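Side-chain contact in D-alanine--D-alanine ligase (Coxiella burnetii, PDB 3TQT), which catalyses the ATP-dependent joining of two D-alanine molecules into the D-alanyl-D-alanine dipeptide used in building the peptidoglycan cell wall: residues I28-D33 with M58-S63. Residues are numbered along the deposited sequence; the frame is centred on the assembly and turned at random.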
ATOM      1  N   ILE A  28      24.995   1.312   4.434  1.00 18.98           N
ATOM      2  CA  ILE A  28      24.720   1.586   3.038  1.00 21.51           C
ATOM      3  C   ILE A  28      25.548   2.787   2.578  1.00 25.50           C
ATOM      4  O   ILE A  28      26.194   2.747   1.532  1.00 23.57           O
ATOM      5  CB  ILE A  28      23.226   1.845   2.831  1.00 20.97           C
ATOM      6  CG1 ILE A  28      22.461   0.520   2.960  1.00 27.33           C
ATOM      7  CG2 ILE A  28      22.969   2.502   1.462  1.00 21.11           C
ATOM      8  CD1 ILE A  28      20.967   0.678   3.054  1.00 27.45           C
ATOM      9  N   VAL A  29      25.537   3.851   3.372  1.00 22.26           N
ATOM     10  CA  VAL A  29      26.281   5.063   3.008  1.00 23.02           C
ATOM     11  C   VAL A  29      27.775   4.773   2.934  1.00 27.88           C
ATOM     12  O   VAL A  29      28.475   5.252   2.050  1.00 24.80           O
ATOM     13  CB  VAL A  29      25.994   6.213   3.977  1.00 23.01           C
ATOM     14  CG1 VAL A  29      27.048   7.307   3.854  1.00 25.49           C
ATOM     15  CG2 VAL A  29      24.593   6.771   3.695  1.00 24.15           C
ATOM     16  N   ASN A  30      28.250   3.951   3.855  1.00 26.72           N
ATOM     17  CA  ASN A  30      29.657   3.585   3.894  1.00 26.03           C
ATOM     18  C   ASN A  30      30.048   2.664   2.743  1.00 27.28           C
ATOM     19  O   ASN A  30      31.212   2.591   2.352  1.00 29.41           O
ATOM     20  CB  ASN A  30      29.973   2.902   5.228  1.00 24.31           C
ATOM     21  CG  ASN A  30      31.458   2.742   5.456  1.00 38.32           C
ATOM     22  OD1 ASN A  30      32.228   3.660   5.188  1.00 34.66           O
ATOM     23  ND2 ASN A  30      31.869   1.574   5.942  1.00 33.06           N
ATOM     24  N   THR A  31      29.061   1.967   2.197  1.00 25.97           N
ATOM     25  CA  THR A  31      29.323   0.907   1.234  1.00 24.61           C
ATOM     26  C   THR A  31      28.992   1.300  -0.208  1.00 27.52           C
ATOM     27  O   THR A  31      29.523   0.706  -1.150  1.00 29.72           O
ATOM     28  CB  THR A  31      28.574  -0.384   1.644  1.00 29.85           C
ATOM     29  OG1 THR A  31      29.014  -0.775   2.957  1.00 32.33           O
ATOM     30  CG2 THR A  31      28.865  -1.505   0.683  1.00 33.22           C
ATOM     31  N   LEU A  32      28.126   2.296  -0.388  1.00 25.98           N
ATOM     32  CA  LEU A  32      27.837   2.818  -1.730  1.00 25.95           C
ATOM     33  C   LEU A  32      29.106   3.263  -2.468  1.00 27.78           C
ATOM     34  O   LEU A  32      29.924   4.011  -1.935  1.00 28.50           O
ATOM     35  CB  LEU A  32      26.843   3.982  -1.675  1.00 22.21           C
ATOM     36  CG  LEU A  32      25.382   3.595  -1.441  1.00 24.34           C
ATOM     37  CD1 LEU A  32      24.557   4.817  -1.075  1.00 28.18           C
ATOM     38  CD2 LEU A  32      24.820   2.921  -2.677  1.00 23.85           C
ATOM     39  N   ASP A  33      29.236   2.811  -3.710  1.00 25.27           N
ATOM     40  CA  ASP A  33      30.432   3.060  -4.507  1.00 25.00           C
ATOM     41  C   ASP A  33      30.613   4.568  -4.692  1.00 27.62           C
ATOM     42  O   ASP A  33      29.872   5.199  -5.421  1.00 26.56           O
ATOM     43  CB  ASP A  33      30.282   2.348  -5.851  1.00 23.60           C
ATOM     44  CG  ASP A  33      31.524   2.432  -6.710  1.00 31.62           C
ATOM     45  OD1 ASP A  33      32.344   3.339  -6.486  1.00 32.41           O
ATOM     46  OD2 ASP A  33      31.666   1.580  -7.609  1.00 33.85           O
ATOM     47  N   MET A  58      30.042  12.912   7.285  1.00 29.49           N
ATOM     48  CA  MET A  58      29.582  13.422   8.570  1.00 28.93           C
ATOM     49  C   MET A  58      28.538  12.480   9.152  1.00 28.43           C
ATOM     50  O   MET A  58      28.486  12.271  10.370  1.00 26.97           O
ATOM     51  CB  MET A  58      28.972  14.811   8.415  1.00 25.22           C
ATOM     52  CG  MET A  58      29.981  15.883   8.072  1.00 36.18           C
ATOM     53  SD  MET A  58      29.216  17.506   8.064  1.00 53.03           S
ATOM     54  CE  MET A  58      29.141  17.782   9.829  1.00 54.48           C
ATOM     55  N   PHE A  59      27.715  11.914   8.273  1.00 30.16           N
ATOM     56  CA  PHE A  59      26.697  10.953   8.694  1.00 30.89           C
ATOM     57  C   PHE A  59      27.353   9.703   9.254  1.00 30.08           C
ATOM     58  O   PHE A  59      26.871   9.126  10.214  1.00 31.46           O
ATOM     59  CB  PHE A  59      25.753  10.579   7.538  1.00 24.08           C
ATOM     60  CG  PHE A  59      24.715   9.563   7.925  1.00 26.10           C
ATOM     61  CD1 PHE A  59      23.743   9.874   8.865  1.00 26.21           C
ATOM     62  CD2 PHE A  59      24.714   8.299   7.361  1.00 28.61           C
ATOM     63  CE1 PHE A  59      22.792   8.931   9.242  1.00 30.27           C
ATOM     64  CE2 PHE A  59      23.760   7.360   7.725  1.00 25.40           C
ATOM     65  CZ  PHE A  59      22.805   7.678   8.674  1.00 24.32           C
ATOM     66  N   LEU A  60      28.460   9.279   8.653  1.00 28.17           N
ATOM     67  CA  LEU A  60      29.171   8.111   9.164  1.00 26.75           C
ATOM     68  C   LEU A  60      29.856   8.410  10.494  1.00 33.28           C
ATOM     69  O   LEU A  60      29.982   7.537  11.346  1.00 32.24           O
ATOM     70  CB  LEU A  60      30.205   7.620   8.151  1.00 28.02           C
ATOM     71  CG  LEU A  60      29.611   7.200   6.807  1.00 30.01           C
ATOM     72  CD1 LEU A  60      30.710   6.774   5.855  1.00 37.68           C
ATOM     73  CD2 LEU A  60      28.594   6.083   7.001  1.00 30.92           C
ATOM     74  N   ALA A  61      30.288   9.653  10.666  1.00 27.72           N
ATOM     75  CA  ALA A  61      31.095  10.032  11.824  1.00 33.32           C
ATOM     76  C   ALA A  61      30.282  10.402  13.062  1.00 32.74           C
ATOM     77  O   ALA A  61      30.799  10.381  14.178  1.00 31.24           O
ATOM     78  CB  ALA A  61      32.032  11.182  11.449  1.00 29.13           C
ATOM     79  N   HIS A  62      29.017  10.753  12.871  1.00 28.47           N
ATOM     80  CA  HIS A  62      28.210  11.292  13.961  1.00 28.55           C
ATOM     81  C   HIS A  62      26.799  10.733  13.947  1.00 30.20           C
ATOM     82  O   HIS A  62      26.344  10.244  12.930  1.00 35.19           O
ATOM     83  CB  HIS A  62      28.135  12.810  13.835  1.00 28.15           C
ATOM     84  CG  HIS A  62      29.461  13.482  13.964  1.00 32.64           C
ATOM     85  ND1 HIS A  62      30.191  13.918  12.874  1.00 36.71           N
ATOM     86  CD2 HIS A  62      30.204  13.772  15.051  1.00 27.21           C
ATOM     87  CE1 HIS A  62      31.318  14.461  13.294  1.00 27.90           C
ATOM     88  NE2 HIS A  62      31.349  14.384  14.613  1.00 32.13           N
ATOM     89  N   SER A  63      26.105  10.814  15.076  1.00 29.83           N
ATOM     90  CA  SER A  63      24.688  10.467  15.077  1.00 29.95           C
ATOM     91  C   SER A  63      23.942  11.547  14.303  1.00 30.37           C
ATOM     92  O   SER A  63      24.354  12.704  14.293  1.00 26.46           O
ATOM     93  CB  SER A  63      24.154  10.375  16.506  1.00 33.62           C
ATOM     94  OG  SER A  63      24.052  11.659  17.094  1.00 33.82           O
TER
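Asn30 and Leu60 mark the closest approach of two helix ends, their CA atoms 7.0 Å apart. Residues 28-33 cover the last turn of helix 18-31, where Ile28 O accepts from both Thr31 N and Leu32 N, and the residues leaving it; residues 58-63 do the same for the short helix 56-61. Val29 points at the other helix and divides its two methyls: CG1, anti to the backbone N (chi1 163°), lies 3.7 Å from Leu60 CD2, while CG2 comes to 4.0 Å from Phe59 CD2, meeting the ring obliquely. A beta-branched residue suits this place because one short side chain can serve two neighbours. Phe59 is buried, its large ring filling space over the strands against Val41 and Cys11; Val29 also rests on Val41. Leu60, forked and partly exposed, splits its apolar methyls: CD2 faces Val29 and lies 3.8 Å from Asn30 N, while CD1 sits 3.5 Å from Asn30 OD1. Asn30 suits the exposed margin, being polar yet able to lay CB and OD1 against the leucine. Between the two segments the contact is thus purely van der Waals, two helix ends meeting over the sheet of the N-terminal domain; directional bonds come from just beside it, where Lys26 of helix 18-31 hydrogen-bonds Phe59 O and His62 O through NZ and makes a cation-pi contact with the Phe59 ring.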